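Side-chain contacts in uncharacterized NTF2-like protein (Burkholderia thailandensis E264, PDB 3EC9), which is of unknown function but has the NTF2-like fold of the SnoaL-like family, whose cone-shaped cavity often serves as a ligand-binding or active site: residues D59-R63 with N64-R68; H21-A24 with S25-D29. All blocks are in the same frame, centred on the assembly; numbering follows the deposited sequence.

Interaction 1 of 2, residues D59-R63 with N64-R68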
# COMPACT_ATOMS: atom_id res chain seq x y z
N ASP B 59 2.75 -2.74 23.59
CA ASP B 59 1.49 -3.04 24.31
C ASP B 59 0.27 -2.58 23.54
O ASP B 59 -0.72 -3.31 23.44
CB ASP B 59 1.45 -2.41 25.72
CG ASP B 59 0.08 -2.55 26.41
OD1 ASP B 59 -0.36 -3.69 26.71
OD2 ASP B 59 -0.57 -1.51 26.63
N GLU B 60 0.33 -1.35 23.03
CA GLU B 60 -0.77 -0.80 22.24
C GLU B 60 -1.03 -1.63 21.00
O GLU B 60 -2.18 -1.95 20.66
CB GLU B 60 -0.46 0.64 21.81
CG GLU B 60 -0.66 1.66 22.92
CD GLU B 60 -0.20 3.05 22.49
OE1 GLU B 60 -0.54 3.48 21.36
OE2 GLU B 60 0.50 3.70 23.30
N ILE B 61 0.05 -1.98 20.32
CA ILE B 61 -0.08 -2.72 19.07
C ILE B 61 -0.72 -4.07 19.35
O ILE B 61 -1.64 -4.51 18.66
CB ILE B 61 1.30 -2.88 18.40
CG1 ILE B 61 1.83 -1.50 18.00
CG2 ILE B 61 1.18 -3.79 17.15
CD1 ILE B 61 3.43 -1.45 17.81
N VAL B 62 -0.27 -4.75 20.41
CA VAL B 62 -0.82 -6.09 20.68
C VAL B 62 -2.29 -5.96 21.05
O VAL B 62 -3.14 -6.66 20.53
CB VAL B 62 -0.03 -6.79 21.81
CG1 VAL B 62 -0.75 -8.02 22.29
CG2 VAL B 62 1.42 -7.08 21.36
N ARG B 63 -2.60 -5.05 21.97
CA ARG B 63 -3.99 -4.92 22.43
C ARG B 63 -4.94 -4.35 21.38
O ARG B 63 -6.02 -4.85 21.20
CB ARG B 63 -4.08 -4.05 23.69
CG ARG B 63 -3.65 -4.74 25.00
CD ARG B 63 -3.97 -3.88 26.23
NE ARG B 63 -3.31 -2.60 26.10
CZ ARG B 63 -3.85 -1.49 25.61
NH1 ARG B 63 -5.16 -1.38 25.33
NH2 ARG B 63 -3.04 -0.44 25.45
N ASN B 64 -4.55 -3.27 20.72
CA ASN B 64 -5.50 -2.53 19.86
C ASN B 64 -5.48 -2.95 18.40
O ASN B 64 -6.35 -2.55 17.62
CB ASN B 64 -5.26 -1.02 19.98
CG ASN B 64 -5.28 -0.51 21.45
OD1 ASN B 64 -6.03 -1.03 22.31
ND2 ASN B 64 -4.45 0.52 21.75
N VAL B 65 -4.48 -3.74 18.00
CA VAL B 65 -4.42 -4.27 16.64
C VAL B 65 -4.59 -5.79 16.66
O VAL B 65 -5.63 -6.29 16.28
CB VAL B 65 -3.14 -3.85 15.89
CG1 VAL B 65 -3.17 -4.35 14.41
CG2 VAL B 65 -2.94 -2.32 15.96
N PHE B 66 -3.58 -6.52 17.12
CA PHE B 66 -3.61 -7.97 16.95
C PHE B 66 -4.69 -8.65 17.77
O PHE B 66 -5.36 -9.52 17.28
CB PHE B 66 -2.25 -8.56 17.25
CG PHE B 66 -1.23 -8.20 16.21
CD1 PHE B 66 -1.21 -8.88 14.99
CD2 PHE B 66 -0.33 -7.17 16.41
CE1 PHE B 66 -0.29 -8.55 14.02
CE2 PHE B 66 0.59 -6.84 15.44
CZ PHE B 66 0.61 -7.53 14.23
N ARG B 67 -4.85 -8.25 19.03
CA ARG B 67 -5.91 -8.84 19.86
C ARG B 67 -7.29 -8.60 19.21
O ARG B 67 -8.11 -9.49 19.17
CB ARG B 67 -5.88 -8.29 21.28
CG ARG B 67 -7.07 -8.75 22.13
CD ARG B 67 -7.03 -8.18 23.56
NE ARG B 67 -7.24 -6.73 23.53
CZ ARG B 67 -7.43 -5.99 24.60
NH1 ARG B 67 -7.36 -6.51 25.80
NH2 ARG B 67 -7.62 -4.69 24.45
N ARG B 68 -7.55 -7.37 18.75
CA ARG B 68 -8.84 -7.03 18.16
C ARG B 68 -9.07 -7.86 16.90
O ARG B 68 -10.20 -8.34 16.66
CB ARG B 68 -8.89 -5.52 17.87
CG ARG B 68 -10.15 -5.10 17.30
CD ARG B 68 -10.26 -3.57 17.15
NE ARG B 68 -11.38 -3.26 16.28
CZ ARG B 68 -11.71 -2.06 15.87
NH1 ARG B 68 -11.00 -1.01 16.26
NH2 ARG B 68 -12.79 -1.90 15.13
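The carbonyl oxygen of Ile61 is gripped by two backbone N-H groups of the next turn. Val65 N lies 3.0 Å from Ile61 O and comes from above the carbonyl plane. Phe66 N reaches the same Ile61 O at 3.2 Å, almost in line with the C=O bond. The shared acceptor marks a wider, pi-type turn at 64-66 within the helix. Arg67 N then bonds Val62 O at 2.8 Å, again five residues back, whereas Asn64 N keeps the ordinary alpha spacing to Glu60 O. In this turn the side chains of Ile61 and Phe66 lie side by side and point the same way. The CG2 branch of Ile61, anti to its backbone N, meets the ring edge at Phe66 CE2, 3.5 Å away.

On the outer side, Arg67 bends at chi3 (68°) and folds back. Its NE donates to Arg63 O at 3.2 Å, and Arg63 CB lies over one face of the Arg67 guanidinium, toward its rim. The two guanidinium planes stand nearly perpendicular, 84° apart. Arg63 itself turns to Asp59, one turn earlier. Its NE and NH2 both bond Asp59 OD2, with NH2 to OD2 at 2.9 Å, from the same face of the carboxylate.

Glu60 OE1 bonds Arg56 N, and Arg68 pairs with Glu72. The buried side of helix 58-72 places Ile61 and Val65 against strands 41-45 and 53-55. Ile61 and Val62 also touch Met34 of helix 30-34.

Interaction 2 of 2, residues H21-A24 with S25-D29. With GOL (glycerol), chain H.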
# COMPACT_ATOMS: atom_id res chain seq x y z
N HIS B 21 10.11 -10.68 12.06
CA HIS B 21 8.76 -10.27 12.48
C HIS B 21 7.67 -11.07 11.75
O HIS B 21 6.77 -11.60 12.37
CB HIS B 21 8.47 -8.77 12.30
CG HIS B 21 7.04 -8.45 12.52
ND1 HIS B 21 6.51 -8.24 13.77
CD2 HIS B 21 6.00 -8.42 11.65
CE1 HIS B 21 5.21 -8.09 13.66
NE2 HIS B 21 4.87 -8.18 12.39
N TYR B 22 7.76 -11.14 10.43
CA TYR B 22 6.73 -11.81 9.65
C TYR B 22 6.63 -13.29 9.98
O TYR B 22 5.54 -13.83 10.09
CB TYR B 22 7.00 -11.65 8.16
CG TYR B 22 6.52 -10.32 7.58
CD1 TYR B 22 5.20 -9.88 7.72
CD2 TYR B 22 7.38 -9.53 6.84
CE1 TYR B 22 4.75 -8.64 7.14
CE2 TYR B 22 6.97 -8.31 6.29
CZ TYR B 22 5.66 -7.90 6.42
OH TYR B 22 5.30 -6.73 5.81
N ALA B 23 7.79 -13.91 10.20
CA ALA B 23 7.82 -15.31 10.57
C ALA B 23 7.11 -15.52 11.92
O ALA B 23 6.34 -16.47 12.07
CB ALA B 23 9.27 -15.82 10.60
N ALA B 24 7.42 -14.67 12.89
CA ALA B 24 6.81 -14.73 14.23
C ALA B 24 5.32 -14.51 14.15
O ALA B 24 4.54 -15.15 14.84
CB ALA B 24 7.46 -13.72 15.17
N SER B 25 4.93 -13.56 13.29
CA SER B 25 3.51 -13.21 13.18
C SER B 25 2.71 -14.36 12.59
O SER B 25 1.59 -14.65 13.04
CB SER B 25 3.36 -11.96 12.30
OG SER B 25 2.01 -11.62 12.16
N ASP B 26 3.27 -15.02 11.60
CA ASP B 26 2.61 -16.13 10.98
C ASP B 26 2.36 -17.28 11.96
O ASP B 26 1.32 -17.95 11.92
CB ASP B 26 3.41 -16.62 9.79
CG ASP B 26 2.64 -17.62 8.96
OD1 ASP B 26 1.49 -17.31 8.58
OD2 ASP B 26 3.18 -18.70 8.70
N ARG B 27 3.28 -17.49 12.88
CA ARG B 27 3.14 -18.63 13.81
C ARG B 27 2.53 -18.19 15.15
O ARG B 27 2.42 -18.98 16.08
CB ARG B 27 4.47 -19.38 13.95
CG ARG B 27 5.51 -18.61 14.65
CD ARG B 27 6.88 -19.29 14.72
NE ARG B 27 7.64 -18.51 15.70
CZ ARG B 27 8.65 -17.69 15.44
NH1 ARG B 27 9.15 -17.56 14.22
NH2 ARG B 27 9.17 -17.01 16.45
N HIS B 28 2.09 -16.93 15.22
CA HIS B 28 1.44 -16.34 16.36
C HIS B 28 2.25 -16.40 17.64
O HIS B 28 1.76 -16.78 18.70
CB HIS B 28 0.04 -16.93 16.53
CG HIS B 28 -0.82 -16.72 15.32
ND1 HIS B 28 -1.53 -15.56 15.11
CD2 HIS B 28 -1.02 -17.49 14.23
CE1 HIS B 28 -2.17 -15.65 13.96
NE2 HIS B 28 -1.87 -16.81 13.40
N ASP B 29 3.49 -15.92 17.51
CA ASP B 29 4.40 -15.77 18.63
C ASP B 29 4.55 -14.29 18.97
O ASP B 29 5.48 -13.64 18.50
CB ASP B 29 5.74 -16.37 18.19
CG ASP B 29 6.80 -16.29 19.24
OD1 ASP B 29 6.55 -15.73 20.34
OD2 ASP B 29 7.92 -16.78 18.96
C1 GOL H . 1.70 -7.06 10.23
O1 GOL H . 2.86 -6.31 10.31
C2 GOL H . 2.11 -8.51 10.12
O2 GOL H . 2.37 -8.97 11.42
C3 GOL H . 1.03 -9.33 9.43
O3 GOL H . -0.26 -9.11 9.97
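His21 and Ser25, one helical turn apart, both hold hydroxyl O2 of a bound glycerol. His21 NE2 lies 2.8 Å from glycerol O2, which sits at the ring edge near its plane. Ser25 OG is also 2.8 Å from glycerol O2; its chi1 of 179° turns the hydroxyl anti to the backbone N. A weak bond links His21 NE2 to glycerol O1. Tyr22 CE1 packs on glycerol C2. The glycerol is probably from the crystallisation liquor, but it may mark the pocket of the fold.

Behind this shell, Ser25 N bonds His21 O at 2.8 Å, the helical bond between the two residues. A bond from His21 ND1 to Met33 O holds the ring at its other nitrogen, consistent with NE2 being turned to the glycerol, and Tyr22 OH bonds His113 ND1 and Trp115 NE1.

Further along, the helix ends in a Schellman motif. Asp29 N makes a nearly straight bond to Ala24 O at 3.0 Å. His28 N bonds Ser25 O at 3.2 Å, and His28, with positive phi, is the C-prime residue. Arg27 folds back over this end, with Ala24 CA 3.6 Å above the centre of its guanidinium face. Arg27 NH2 forms a salt bridge to Asp29 OD2 at 2.8 Å, close to the guanidinium plane.

The stretch thus joins helix 14-26 to helix 30-34: the N-cap residue Asp29 bonds Ala32 N weakly through OD1, and Ala24 packs on Ala32 and Met33. Tyr22 reaches Leu80 and Leu83 of strand 73-86.

How the interactions relate
Both interactions are local, within or at the end of a single helix, and both are partly buried. Interaction 1 takes up most of helix 58-72 short of its last turn, and interaction 2 the C-terminal end of helix 14-26. Their centres are 15 Å apart, yet Phe66 CE1 packs 4.3 Å from Ser25 OG. Each also touches helix 30-34. Their chemistry differs with place. Interaction 1 has an apolar inner side and a surface row of charged groups. In interaction 2 the inner side is polar and aromatic, while its charged pair sits at the helix end. The ring of Phe66 also borders the glycerol held by His21 and Ser25, consistent with both helices lining one pocket.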